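Local coordinates for TqaA (Penicillium aethiopicum, PDB 5DLK), which forms the terminal condensation-like (CT) domain of a fungal nonribosomal peptide synthetase, which probably catalyses macrocyclization of a peptide delivered on phosphopantetheine, at residues 67-72 with 173-178; 62-67 with 414-419; 234-239 with 330-335; 307-312 with 385-390. All coordinates share one frame; numbering follows the deposited sequence. Where two conformers were deposited one is given.

Contact 1 of 4, residues 67-72 with 173-178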
loop_
_atom_site.group_PDB
_atom_site.type_symbol
_atom_site.label_atom_id
_atom_site.label_comp_id
_atom_site.label_asym_id
_atom_site.label_seq_id
_atom_site.Cartn_x
_atom_site.Cartn_y
_atom_site.Cartn_z
ATOM N N PHE A 67 3.910 -7.382 5.615
ATOM C CA PHE A 67 3.018 -8.360 6.231
ATOM C C PHE A 67 2.501 -7.766 7.532
ATOM O O PHE A 67 3.279 -7.235 8.331
ATOM C CB PHE A 67 3.801 -9.651 6.445
ATOM C CG PHE A 67 2.982 -10.826 6.913
ATOM C CD1 PHE A 67 1.853 -11.242 6.217
ATOM C CD2 PHE A 67 3.415 -11.569 8.010
ATOM C CE1 PHE A 67 1.125 -12.377 6.651
ATOM C CE2 PHE A 67 2.702 -12.689 8.453
ATOM C CZ PHE A 67 1.554 -13.085 7.771
ATOM N N HIS A 68 1.187 -7.799 7.717
ATOM C CA HIS A 68 0.558 -7.170 8.871
ATOM C C HIS A 68 -0.280 -8.160 9.651
ATOM O O HIS A 68 -0.847 -9.090 9.079
ATOM C CB HIS A 68 -0.357 -6.025 8.446
ATOM C CG HIS A 68 0.376 -4.764 8.099
ATOM N ND1 HIS A 68 1.233 -4.675 7.025
ATOM C CD2 HIS A 68 0.385 -3.550 8.695
ATOM C CE1 HIS A 68 1.744 -3.454 6.975
ATOM N NE2 HIS A 68 1.234 -2.748 7.969
ATOM N N SER A 69 -0.349 -7.932 10.958
ATOM C CA SER A 69 -1.349 -8.568 11.810
ATOM C C SER A 69 -2.218 -7.460 12.370
ATOM O O SER A 69 -1.748 -6.650 13.174
ATOM C CB SER A 69 -0.690 -9.356 12.947
ATOM O OG SER A 69 -1.685 -9.989 13.744
ATOM N N TYR A 70 -3.479 -7.418 11.950
ATOM C CA TYR A 70 -4.413 -6.431 12.464
ATOM C C TYR A 70 -5.150 -7.040 13.663
ATOM O O TYR A 70 -5.847 -8.038 13.519
ATOM C CB TYR A 70 -5.391 -5.988 11.385
ATOM C CG TYR A 70 -4.728 -5.121 10.333
ATOM C CD1 TYR A 70 -4.215 -3.877 10.675
ATOM C CD2 TYR A 70 -4.610 -5.545 9.014
ATOM C CE1 TYR A 70 -3.598 -3.075 9.731
ATOM C CE2 TYR A 70 -3.995 -4.739 8.053
ATOM C CZ TYR A 70 -3.491 -3.505 8.429
ATOM O OH TYR A 70 -2.882 -2.673 7.503
ATOM N N ASN A 71 -4.980 -6.416 14.822
ATOM C CA ASN A 71 -5.328 -7.044 16.102
ATOM C C ASN A 71 -6.464 -6.324 16.806
ATOM O O ASN A 71 -6.394 -5.121 17.042
ATOM C CB ASN A 71 -4.116 -7.068 17.019
ATOM C CG ASN A 71 -2.916 -7.695 16.369
ATOM O OD1 ASN A 71 -3.050 -8.573 15.515
ATOM N ND2 ASN A 71 -1.725 -7.244 16.760
ATOM N N TRP A 72 -7.502 -7.071 17.159
ATOM C CA TRP A 72 -8.663 -6.492 17.807
ATOM C C TRP A 72 -8.854 -7.095 19.192
ATOM O O TRP A 72 -9.163 -8.273 19.303
ATOM C CB TRP A 72 -9.902 -6.726 16.962
ATOM C CG TRP A 72 -9.812 -6.065 15.617
ATOM C CD1 TRP A 72 -9.504 -6.657 14.423
ATOM C CD2 TRP A 72 -9.999 -4.679 15.349
ATOM N NE1 TRP A 72 -9.509 -5.715 13.416
ATOM C CE2 TRP A 72 -9.810 -4.492 13.961
ATOM C CE3 TRP A 72 -10.319 -3.572 16.145
ATOM C CZ2 TRP A 72 -9.944 -3.247 13.356
ATOM C CZ3 TRP A 72 -10.443 -2.333 15.537
ATOM C CH2 TRP A 72 -10.250 -2.182 14.157
ATOM N N THR A 173 -7.032 -11.752 15.511
ATOM C CA THR A 173 -6.078 -11.170 14.558
ATOM C C THR A 173 -6.333 -11.619 13.119
ATOM O O THR A 173 -6.809 -12.728 12.840
ATOM C CB THR A 173 -4.607 -11.478 14.942
ATOM O OG1 THR A 173 -4.223 -12.777 14.482
ATOM C CG2 THR A 173 -4.411 -11.386 16.469
ATOM N N ILE A 174 -6.028 -10.708 12.201
ATOM C CA ILE A 174 -6.167 -10.947 10.782
ATOM C C ILE A 174 -4.798 -10.707 10.165
ATOM O O ILE A 174 -4.299 -9.590 10.229
ATOM C CB ILE A 174 -7.220 -9.997 10.165
ATOM C CG1 ILE A 174 -8.453 -9.924 11.079
ATOM C CG2 ILE A 174 -7.558 -10.397 8.734
ATOM C CD1 ILE A 174 -9.477 -8.860 10.690
ATOM N N GLN A 175 -4.178 -11.748 9.618
ATOM C CA GLN A 175 -2.883 -11.596 8.965
ATOM C C GLN A 175 -3.114 -11.378 7.480
ATOM O O GLN A 175 -4.075 -11.888 6.916
ATOM C CB GLN A 175 -1.985 -12.806 9.218
ATOM C CG GLN A 175 -1.527 -12.887 10.664
ATOM C CD GLN A 175 -0.591 -14.038 10.922
ATOM O OE1 GLN A 175 -0.230 -14.786 10.010
ATOM N NE2 GLN A 175 -0.188 -14.192 12.178
ATOM N N ILE A 176 -2.250 -10.587 6.852
ATOM C CA ILE A 176 -2.498 -10.201 5.470
ATOM C C ILE A 176 -1.225 -9.588 4.865
ATOM O O ILE A 176 -0.468 -8.883 5.538
ATOM C CB ILE A 176 -3.712 -9.217 5.376
ATOM C CG1 ILE A 176 -4.076 -8.896 3.917
ATOM C CG2 ILE A 176 -3.486 -7.960 6.215
ATOM C CD1 ILE A 176 -5.403 -8.137 3.772
ATOM N N SER A 177 -1.003 -9.881 3.588
ATOM C CA SER A 177 0.086 -9.292 2.813
ATOM C C SER A 177 -0.374 -7.954 2.221
ATOM O O SER A 177 -1.523 -7.816 1.815
ATOM C CB SER A 177 0.517 -10.261 1.697
ATOM O OG SER A 177 1.348 -9.609 0.749
ATOM N N HIS A 178 0.512 -6.959 2.152
ATOM C CA HIS A 178 0.132 -5.660 1.595
ATOM C C HIS A 178 -0.182 -5.776 0.086
ATOM O O HIS A 178 -0.752 -4.867 -0.512
ATOM C CB HIS A 178 1.252 -4.632 1.886
ATOM C CG HIS A 178 0.803 -3.204 1.946
ATOM N ND1 HIS A 178 -0.273 -2.709 1.219
ATOM C CD2 HIS A 178 1.282 -2.145 2.640
ATOM C CE1 HIS A 178 -0.422 -1.428 1.467
ATOM N NE2 HIS A 178 0.521 -1.049 2.320
HETATM O O HOH W 1 0.477 -6.232 4.925
HETATM O O HOH W 2 -1.444 -12.651 14.297
#

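Contact 2 of 4, residues 62-67 with 414-419. With EDO (1,2-ethanediol), chain E.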
loop_
_atom_site.group_PDB
_atom_site.type_symbol
_atom_site.label_atom_id
_atom_site.label_comp_id
_atom_site.label_asym_id
_atom_site.label_seq_id
_atom_site.Cartn_x
_atom_site.Cartn_y
_atom_site.Cartn_z
ATOM N N ILE A 62 5.461 -7.688 -1.835
ATOM C CA ILE A 62 5.859 -9.072 -1.541
ATOM C C ILE A 62 7.371 -9.197 -1.376
ATOM O O ILE A 62 7.859 -9.830 -0.421
ATOM C CB ILE A 62 5.336 -10.043 -2.634
ATOM C CG1 ILE A 62 3.810 -10.112 -2.527
ATOM C CG2 ILE A 62 5.952 -11.421 -2.461
ATOM C CD1 ILE A 62 3.120 -10.794 -3.697
ATOM N N LYS A 63 8.122 -8.534 -2.260
ATOM C CA LYS A 63 9.572 -8.600 -2.201
ATOM C C LYS A 63 10.123 -7.994 -0.926
ATOM O O LYS A 63 11.229 -8.327 -0.504
ATOM C CB LYS A 63 10.206 -7.866 -3.391
ATOM C CG LYS A 63 10.197 -8.604 -4.713
ATOM C CD LYS A 63 11.038 -7.773 -5.709
ATOM C CE LYS A 63 11.029 -8.333 -7.117
ATOM N NZ LYS A 63 11.506 -9.753 -7.157
ATOM N N ARG A 64 9.358 -7.086 -0.333
ATOM C CA ARG A 64 9.776 -6.387 0.875
ATOM C C ARG A 64 9.191 -7.013 2.156
ATOM O O ARG A 64 9.301 -6.445 3.262
ATOM C CB ARG A 64 9.396 -4.913 0.756
ATOM C CG ARG A 64 10.335 -4.178 -0.241
ATOM C CD ARG A 64 9.738 -2.908 -0.825
ATOM N NE ARG A 64 10.653 -2.344 -1.830
ATOM C CZ ARG A 64 10.819 -2.816 -3.068
ATOM N NH1 ARG A 64 10.155 -3.896 -3.499
ATOM N NH2 ARG A 64 11.689 -2.225 -3.881
ATOM N N GLY A 65 8.580 -8.185 2.003
ATOM C CA GLY A 65 8.087 -8.926 3.162
ATOM C C GLY A 65 7.019 -8.158 3.913
ATOM O O GLY A 65 6.938 -8.235 5.147
ATOM N N THR A 66 6.195 -7.414 3.174
ATOM C CA THR A 66 5.243 -6.505 3.795
ATOM C C THR A 66 4.052 -7.316 4.295
ATOM O O THR A 66 3.293 -7.876 3.514
ATOM C CB THR A 66 4.785 -5.413 2.821
ATOM O OG1 THR A 66 5.924 -4.959 2.083
ATOM C CG2 THR A 66 4.198 -4.216 3.584
ATOM N N PHE A 67 3.910 -7.382 5.615
ATOM C CA PHE A 67 3.018 -8.360 6.231
ATOM C C PHE A 67 2.501 -7.766 7.532
ATOM O O PHE A 67 3.279 -7.235 8.331
ATOM C CB PHE A 67 3.801 -9.651 6.445
ATOM C CG PHE A 67 2.982 -10.826 6.913
ATOM C CD1 PHE A 67 1.853 -11.242 6.217
ATOM C CD2 PHE A 67 3.415 -11.569 8.010
ATOM C CE1 PHE A 67 1.125 -12.377 6.651
ATOM C CE2 PHE A 67 2.702 -12.689 8.453
ATOM C CZ PHE A 67 1.554 -13.085 7.771
ATOM N N ALA A 414 3.511 -5.271 12.369
ATOM C CA ALA A 414 3.812 -5.026 10.954
ATOM C C ALA A 414 5.289 -5.265 10.606
ATOM O O ALA A 414 6.191 -4.959 11.392
ATOM C CB ALA A 414 3.398 -3.603 10.579
ATOM N N ARG A 415 5.513 -5.838 9.426
ATOM C CA ARG A 415 6.840 -6.024 8.850
ATOM C C ARG A 415 6.883 -5.251 7.529
ATOM O O ARG A 415 5.887 -5.223 6.797
ATOM C CB ARG A 415 7.146 -7.497 8.571
ATOM C CG ARG A 415 6.949 -8.437 9.772
ATOM C CD ARG A 415 7.721 -7.952 10.974
ATOM N NE ARG A 415 9.164 -8.006 10.778
ATOM C CZ ARG A 415 10.038 -7.628 11.707
ATOM N NH1 ARG A 415 9.602 -7.200 12.882
ATOM N NH2 ARG A 415 11.342 -7.679 11.468
ATOM N N PHE A 416 8.036 -4.658 7.240
ATOM C CA PHE A 416 8.263 -3.946 5.972
ATOM C C PHE A 416 9.747 -3.673 5.861
ATOM O O PHE A 416 10.314 -3.004 6.714
ATOM C CB PHE A 416 7.475 -2.635 5.910
ATOM C CG PHE A 416 7.759 -1.817 4.667
ATOM C CD1 PHE A 416 7.359 -2.272 3.426
ATOM C CD2 PHE A 416 8.444 -0.605 4.754
ATOM C CE1 PHE A 416 7.612 -1.522 2.256
ATOM C CE2 PHE A 416 8.697 0.156 3.595
ATOM C CZ PHE A 416 8.283 -0.308 2.353
ATOM N N ASP A 417 10.379 -4.174 4.807
ATOM C CA ASP A 417 11.826 -4.022 4.661
ATOM C C ASP A 417 12.207 -3.558 3.262
ATOM O O ASP A 417 12.252 -4.357 2.338
ATOM C CB ASP A 417 12.526 -5.340 4.985
ATOM C CG ASP A 417 12.348 -5.732 6.433
ATOM O OD1 ASP A 417 12.965 -5.080 7.290
ATOM O OD2 ASP A 417 11.578 -6.667 6.684
ATOM N N PRO A 418 12.482 -2.254 3.115
ATOM C CA PRO A 418 12.868 -1.677 1.819
ATOM C C PRO A 418 14.067 -2.377 1.194
ATOM O O PRO A 418 14.878 -2.977 1.903
ATOM C CB PRO A 418 13.240 -0.220 2.170
ATOM C CG PRO A 418 12.511 0.080 3.423
ATOM C CD PRO A 418 12.427 -1.247 4.187
ATOM N N LEU A 419 14.195 -2.266 -0.124
ATOM C CA LEU A 419 15.369 -2.772 -0.809
ATOM C C LEU A 419 16.398 -1.633 -0.957
ATOM O O LEU A 419 16.986 -1.209 0.037
ATOM C CB LEU A 419 14.967 -3.383 -2.149
ATOM C CG LEU A 419 13.877 -4.461 -1.982
ATOM C CD1 LEU A 419 13.496 -5.114 -3.317
ATOM C CD2 LEU A 419 14.324 -5.507 -0.952
HETATM C C1 EDO E . 10.420 -2.711 9.936
HETATM O O1 EDO E . 9.476 -2.028 9.076
HETATM C C2 EDO E . 10.001 -4.154 10.269
HETATM O O2 EDO E . 10.093 -5.026 9.121
#

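Contact 3 of 4, residues 234-239 with 330-335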
loop_
_atom_site.group_PDB
_atom_site.type_symbol
_atom_site.label_atom_id
_atom_site.label_comp_id
_atom_site.label_asym_id
_atom_site.label_seq_id
_atom_site.Cartn_x
_atom_site.Cartn_y
_atom_site.Cartn_z
ATOM N N HIS A 234 4.897 12.162 -23.418
ATOM C CA HIS A 234 4.882 13.628 -23.465
ATOM C C HIS A 234 5.355 14.203 -22.114
ATOM O O HIS A 234 6.174 15.117 -22.044
ATOM C CB HIS A 234 3.474 14.108 -23.795
ATOM C CG HIS A 234 3.359 15.584 -24.005
ATOM N ND1 HIS A 234 3.750 16.201 -25.173
ATOM C CD2 HIS A 234 2.865 16.562 -23.209
ATOM C CE1 HIS A 234 3.514 17.500 -25.083
ATOM N NE2 HIS A 234 2.983 17.745 -23.899
ATOM N N TYR A 235 4.821 13.625 -21.045
ATOM C CA TYR A 235 5.101 14.090 -19.687
ATOM C C TYR A 235 6.576 13.964 -19.338
ATOM O O TYR A 235 7.141 14.835 -18.651
ATOM C CB TYR A 235 4.242 13.266 -18.707
ATOM C CG TYR A 235 4.348 13.624 -17.247
ATOM C CD1 TYR A 235 3.500 14.572 -16.682
ATOM C CD2 TYR A 235 5.264 12.970 -16.421
ATOM C CE1 TYR A 235 3.559 14.862 -15.323
ATOM C CE2 TYR A 235 5.345 13.271 -15.063
ATOM C CZ TYR A 235 4.496 14.221 -14.528
ATOM O OH TYR A 235 4.573 14.534 -13.182
ATOM N N LEU A 236 7.197 12.875 -19.806
ATOM C CA LEU A 236 8.576 12.569 -19.459
ATOM C C LEU A 236 9.567 13.001 -20.535
ATOM O O LEU A 236 10.767 12.782 -20.410
ATOM C CB LEU A 236 8.735 11.058 -19.196
ATOM C CG LEU A 236 8.027 10.544 -17.939
ATOM C CD1 LEU A 236 8.090 9.008 -17.885
ATOM C CD2 LEU A 236 8.622 11.164 -16.640
ATOM N N ASP A 237 9.066 13.648 -21.578
ATOM C CA ASP A 237 9.924 14.033 -22.685
ATOM C C ASP A 237 11.034 14.988 -22.234
ATOM O O ASP A 237 10.760 16.057 -21.677
ATOM C CB ASP A 237 9.088 14.686 -23.779
ATOM C CG ASP A 237 9.928 15.169 -24.930
ATOM O OD1 ASP A 237 10.682 14.351 -25.485
ATOM O OD2 ASP A 237 9.842 16.368 -25.263
ATOM N N GLY A 238 12.279 14.587 -22.478
ATOM C CA GLY A 238 13.438 15.359 -22.074
ATOM C C GLY A 238 13.861 15.179 -20.621
ATOM O O GLY A 238 14.848 15.776 -20.185
ATOM N N ALA A 239 13.133 14.367 -19.857
ATOM C CA ALA A 239 13.491 14.203 -18.444
ATOM C C ALA A 239 14.723 13.319 -18.280
ATOM O O ALA A 239 14.933 12.399 -19.059
ATOM C CB ALA A 239 12.310 13.614 -17.655
ATOM N N PHE A 330 3.242 3.162 -7.839
ATOM C CA PHE A 330 4.400 4.025 -7.608
ATOM C C PHE A 330 4.855 4.521 -8.973
ATOM O O PHE A 330 5.310 3.723 -9.795
ATOM C CB PHE A 330 5.487 3.260 -6.893
ATOM C CG PHE A 330 4.950 2.435 -5.753
ATOM C CD1 PHE A 330 4.505 3.058 -4.593
ATOM C CD2 PHE A 330 4.832 1.053 -5.874
ATOM C CE1 PHE A 330 3.996 2.310 -3.525
ATOM C CE2 PHE A 330 4.314 0.290 -4.808
ATOM C CZ PHE A 330 3.895 0.937 -3.644
ATOM N N VAL A 331 4.666 5.813 -9.224
ATOM C CA VAL A 331 4.869 6.356 -10.583
ATOM C C VAL A 331 5.761 7.600 -10.528
ATOM O O VAL A 331 5.942 8.203 -9.454
ATOM C CB VAL A 331 3.523 6.701 -11.266
ATOM C CG1 VAL A 331 2.610 5.448 -11.382
ATOM C CG2 VAL A 331 2.818 7.865 -10.546
ATOM N N PRO A 332 6.343 7.991 -11.673
ATOM C CA PRO A 332 7.189 9.190 -11.700
ATOM C C PRO A 332 6.417 10.483 -11.517
ATOM O O PRO A 332 5.343 10.689 -12.082
ATOM C CB PRO A 332 7.808 9.161 -13.114
ATOM C CG PRO A 332 7.454 7.803 -13.681
ATOM C CD PRO A 332 6.198 7.412 -13.024
ATOM N N LEU A 333 7.002 11.363 -10.714
ATOM C CA LEU A 333 6.533 12.720 -10.565
ATOM C C LEU A 333 7.661 13.602 -11.054
ATOM O O LEU A 333 8.785 13.498 -10.561
ATOM C CB LEU A 333 6.194 13.030 -9.094
ATOM C CG LEU A 333 5.715 14.467 -8.865
ATOM C CD1 LEU A 333 4.424 14.727 -9.656
ATOM C CD2 LEU A 333 5.508 14.688 -7.360
ATOM N N ARG A 334 7.367 14.449 -12.034
ATOM C CA ARG A 334 8.361 15.356 -12.586
ATOM C C ARG A 334 8.072 16.784 -12.165
ATOM O O ARG A 334 6.935 17.257 -12.310
ATOM C CB ARG A 334 8.359 15.264 -14.122
ATOM C CG ARG A 334 9.403 16.168 -14.775
ATOM C CD ARG A 334 9.317 16.046 -16.295
ATOM N NE ARG A 334 10.417 16.757 -16.941
ATOM C CZ ARG A 334 10.591 16.782 -18.257
ATOM N NH1 ARG A 334 9.739 16.135 -19.041
ATOM N NH2 ARG A 334 11.619 17.447 -18.780
ATOM N N VAL A 335 9.089 17.472 -11.673
ATOM C CA VAL A 335 8.948 18.873 -11.287
ATOM C C VAL A 335 10.014 19.674 -12.015
ATOM O O VAL A 335 11.214 19.411 -11.877
ATOM C CB VAL A 335 9.056 19.057 -9.756
ATOM C CG1 VAL A 335 8.961 20.539 -9.367
ATOM C CG2 VAL A 335 7.985 18.226 -9.065
#

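Contact 4 of 4, residues 307-312 with 385-390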
loop_
_atom_site.group_PDB
_atom_site.type_symbol
_atom_site.label_atom_id
_atom_site.label_comp_id
_atom_site.label_asym_id
_atom_site.label_seq_id
_atom_site.Cartn_x
_atom_site.Cartn_y
_atom_site.Cartn_z
ATOM N N GLY A 307 9.888 9.248 -7.420
ATOM C CA GLY A 307 8.670 8.452 -7.393
ATOM C C GLY A 307 7.686 8.962 -6.359
ATOM O O GLY A 307 8.080 9.610 -5.376
ATOM N N HIS A 308 6.398 8.728 -6.592
ATOM C CA HIS A 308 5.417 8.979 -5.541
ATOM C C HIS A 308 4.270 7.984 -5.657
ATOM O O HIS A 308 4.073 7.360 -6.697
ATOM C CB HIS A 308 4.909 10.436 -5.554
ATOM C CG HIS A 308 3.877 10.734 -6.603
ATOM N ND1 HIS A 308 2.759 11.499 -6.345
ATOM C CD2 HIS A 308 3.811 10.405 -7.916
ATOM C CE1 HIS A 308 2.039 11.615 -7.449
ATOM N NE2 HIS A 308 2.652 10.951 -8.414
ATOM N N THR A 309 3.561 7.801 -4.551
ATOM C CA THR A 309 2.450 6.864 -4.470
ATOM C C THR A 309 1.138 7.530 -4.856
ATOM O O THR A 309 0.814 8.614 -4.357
ATOM C CB THR A 309 2.317 6.290 -3.048
ATOM O OG1 THR A 309 3.574 5.749 -2.649
ATOM C CG2 THR A 309 1.248 5.209 -3.025
ATOM N N VAL A 310 0.416 6.896 -5.784
ATOM C CA VAL A 310 -0.917 7.322 -6.177
ATOM C C VAL A 310 -1.894 6.220 -5.787
ATOM O O VAL A 310 -1.496 5.059 -5.637
ATOM C CB VAL A 310 -1.006 7.614 -7.707
ATOM C CG1 VAL A 310 -0.045 8.804 -8.061
ATOM C CG2 VAL A 310 -0.663 6.359 -8.517
ATOM N N ASN A 311 -3.171 6.551 -5.617
ATOM C CA ASN A 311 -4.064 5.539 -5.054
ATOM C C ASN A 311 -4.640 4.576 -6.100
ATOM O O ASN A 311 -5.133 3.497 -5.747
ATOM C CB ASN A 311 -5.193 6.200 -4.238
ATOM C CG ASN A 311 -6.081 7.120 -5.070
ATOM O OD1 ASN A 311 -6.399 6.839 -6.228
ATOM N ND2 ASN A 311 -6.496 8.225 -4.467
ATOM N N GLY A 312 -4.536 4.934 -7.381
ATOM C CA GLY A 312 -4.918 4.025 -8.457
ATOM C C GLY A 312 -6.419 3.786 -8.571
ATOM O O GLY A 312 -6.861 2.800 -9.173
ATOM N N SER A 385 14.153 5.388 -6.967
ATOM C CA SER A 385 15.111 5.329 -5.868
ATOM C C SER A 385 14.623 6.103 -4.647
ATOM O O SER A 385 15.145 5.925 -3.537
ATOM C CB SER A 385 16.467 5.861 -6.325
ATOM O OG SER A 385 16.336 7.187 -6.788
ATOM N N LEU A 386 13.655 6.988 -4.873
ATOM C CA LEU A 386 13.007 7.762 -3.820
ATOM C C LEU A 386 11.517 7.759 -4.069
ATOM O O LEU A 386 11.066 8.046 -5.182
ATOM C CB LEU A 386 13.529 9.207 -3.786
ATOM C CG LEU A 386 12.819 10.096 -2.769
ATOM C CD1 LEU A 386 13.222 9.701 -1.350
ATOM C CD2 LEU A 386 13.146 11.575 -3.033
ATOM N N ILE A 387 10.738 7.397 -3.055
ATOM C CA ILE A 387 9.295 7.378 -3.207
ATOM C C ILE A 387 8.649 8.162 -2.075
ATOM O O ILE A 387 8.865 7.867 -0.902
ATOM C CB ILE A 387 8.728 5.946 -3.213
ATOM C CG1 ILE A 387 9.448 5.103 -4.270
ATOM C CG2 ILE A 387 7.189 5.978 -3.418
ATOM C CD1 ILE A 387 8.952 3.665 -4.376
ATOM N N VAL A 388 7.850 9.154 -2.446
ATOM C CA VAL A 388 7.144 9.983 -1.480
ATOM C C VAL A 388 5.683 9.558 -1.412
ATOM O O VAL A 388 4.977 9.510 -2.433
ATOM C CB VAL A 388 7.234 11.450 -1.844
ATOM C CG1 VAL A 388 6.397 12.295 -0.887
ATOM C CG2 VAL A 388 8.711 11.877 -1.845
ATOM N N GLN A 389 5.236 9.232 -0.204
ATOM C CA GLN A 389 3.871 8.745 0.000
ATOM C C GLN A 389 3.186 9.568 1.089
ATOM O O GLN A 389 3.492 9.403 2.279
ATOM C CB GLN A 389 3.869 7.271 0.393
ATOM C CG GLN A 389 2.453 6.680 0.539
ATOM C CD GLN A 389 2.461 5.161 0.562
ATOM O OE1 GLN A 389 3.185 4.511 -0.212
ATOM N NE2 GLN A 389 1.641 4.580 1.432
ATOM N N HIS A 390 2.261 10.435 0.691
ATOM C CA HIS A 390 1.475 11.180 1.671
ATOM C C HIS A 390 0.252 10.356 2.064
ATOM O O HIS A 390 -0.504 9.893 1.201
ATOM C CB HIS A 390 1.017 12.533 1.140
ATOM C CG HIS A 390 0.175 13.266 2.129
ATOM N ND1 HIS A 390 0.655 13.629 3.369
ATOM C CD2 HIS A 390 -1.133 13.604 2.114
ATOM C CE1 HIS A 390 -0.311 14.214 4.054
ATOM N NE2 HIS A 390 -1.404 14.225 3.310
HETATM O O HOH W 3 1.217 10.201 -2.069
#

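Contact 1 of 4, residues 67-72 with 173-178
In the N-terminal lobe of the condensation fold, Phe67–Asn71 and Thr173–Ser177 pair as antiparallel, neighbouring inner strands of a mixed five-stranded sheet. Strand 169-177 then runs into the Ser-His-x-x-x-Asp-Gly motif ending at Gly183. His68 and Tyr70 form the hydrogen-bonded pairs: His68 N to Ile176 O is 2.9 Å and almost straight (169°), and Tyr70 N to Ile174 O is also 2.9 Å. On the face carrying His68 and Tyr70, the Tyr70 ring brings CE2 to 3.7 Å from Ile176 CG2. A water bridges His68 ND1 and Ile176 O. Across the sheet, Phe67 CG is anti to its backbone N (chi1 -173°), which swings the ring over the partner strand until CZ lies 3.3 Å from Gln175 OE1, at the ring edge; ring and amide are nearly perpendicular (79°). Gln175 NE2 binds Asp144. Ser69 OG donates to an in-plane lone pair of Asn71 OD1 at 2.6 Å, and a second water joins Ser69 OG, Thr173 OG1 and Gln175 NE2.

Contact 2 of 4, residues 62-67 with 414-419
With CG beside its backbone N (chi1 -74°) and the chain extended to NE, Arg64 reaches along the loop opposite, while Phe416, its CG anti to the backbone N (chi1 176°), lies alongside and points the same way. The two meet at a crossover of the condensation fold, where the chain leaves strand 407-415 of the N-terminal lobe's sheet and returns to the C-terminal lobe, passing the Schellman motif, with Gly65 as its C-prime residue, that ends helix 56-63. Arg64 CD packs near Phe416 CE1, with guanidinium and ring planes 28° apart. Leu419 CD1 lies over one guanidinium face, toward its rim, 3.5 Å from Arg64 NH2, and the charge is met by Glu421 in a salt bridge with NE. Thr66 OG1 sits at the Phe416 ring edge, 3.3 Å from CD1, while bonding to Phe61 O.

Three backbone bonds join the segments. Asp417 N reaches Arg64 O at 3.0 Å; further along, Phe67 and Arg415 form an antiparallel hydrogen-bonded pair, with Arg415 N 2.9 Å from Phe67 O and Phe67 N 3.2 Å from Arg415 O. Asp417 OD1 turns to Thr265. The O2 of a 1,2-ethanediol, probably from the crystallisation liquor, lies over one face of the Arg415 guanidinium; it accepts from Phe416 N at 2.8 Å, and O1 donates to Phe416 O at 2.7 Å.

Contact 3 of 4, residues 234-239 with 330-335
Arg334 NH1 is gripped by two backbone carbonyls, Asp237 O at 2.8 Å and Tyr235 O at 2.9 Å, where helix 227-235 gives way to a type II beta turn, Leu236 to Ala239, against edge strand 329-336 of the C-terminal lobe's sheet. Both oxygens lie near the guanidinium plane, yet NH1 stands above the carbonyl plane of Asp237 instead of on a lone pair. A fully extended chain, with CG anti to the backbone N (chi1 -179°), carries the group out to the turn. Ala239 CB sits over the centre of one guanidinium face, 3.7 Å from Arg334 CZ, and a salt bridge from NH2 to Asp303 further fixes its rotation. The side chains of Tyr235 and Arg334 run antiparallel, Tyr235 CE2 3.7 Å from Arg334 CB. The Tyr235 hydroxyl bonds to Gln356 O, on helix 346-358. Leu236 CG lies at the Tyr235 ring edge, and Leu236 CD2 packs 4.1 Å from Pro332 CB. Straightest of the bonds, Arg334 N donates to Tyr235 OH at 3.0 Å and 178°.

Contact 4 of 4, residues 307-312 with 385-390
Residues 307-309 and 386-389 run as parallel strands, their directions 33° apart, with Gly307 bridged to Ile387 and His308 to Val388. Gly307 uses both its polar backbone atoms: its N donates to Leu386 O at 2.8 Å and its O accepts from Val388 N at 3.0 Å. Thr309 N continues the zigzag to Val388 O at 3.1 Å, and beyond it a water takes over, donating to Thr309 O and accepting from His390 N where the strands diverge.

The main side-chain link is between Thr309 and Gln389. Thr309 holds OG1 beside its backbone N (chi1 -53°), facing the neighbouring strand, and the hydroxyl donates to Gln389 OE1 at 2.8 Å. The donor approaches well bent from the carbonyl and tilted 29° from its plane. Gln389 crosses the threonine obliquely, its CB and CG also touching OG1, while its NE2 is taken by Gln391 OE1. Ile387 CG2 also packs 3.7 Å from Thr309 OG1.

Just past the pairing lies Asn311, which binds phosphopantetheine in another crystal structure of this protein. In the mixed sheet of the C-terminal lobe, these are two inner strands: strand 422-428 flanks 386-390, strand 329-336 flanks 303-310, and helix 283-299 packs on Val388.

How the contacts relate
The four contacts fall into two pairs, one in each lobe of the condensation fold. Contacts 1 and 2, centres 13 Å apart, share Phe67 and meet in the sheet where strand 67-75 lies between 169-177 and 407-415. Contacts 3 and 4, also 13 Å apart by centres, share the other sheet through neighbouring strands 303-310 and 329-336, and their segments alternate along the chain. Contact 1 is complete in the sequence before contact 3 begins; their centres, 35 Å apart, flank the middle of the molecule. Contact 2 spans the other three in sequence, at a crossover joining the lobes: Tyr70 in one sheet lies near Gly183 and Leu333 in the other near Tyr357, both phosphopantetheine-binding positions.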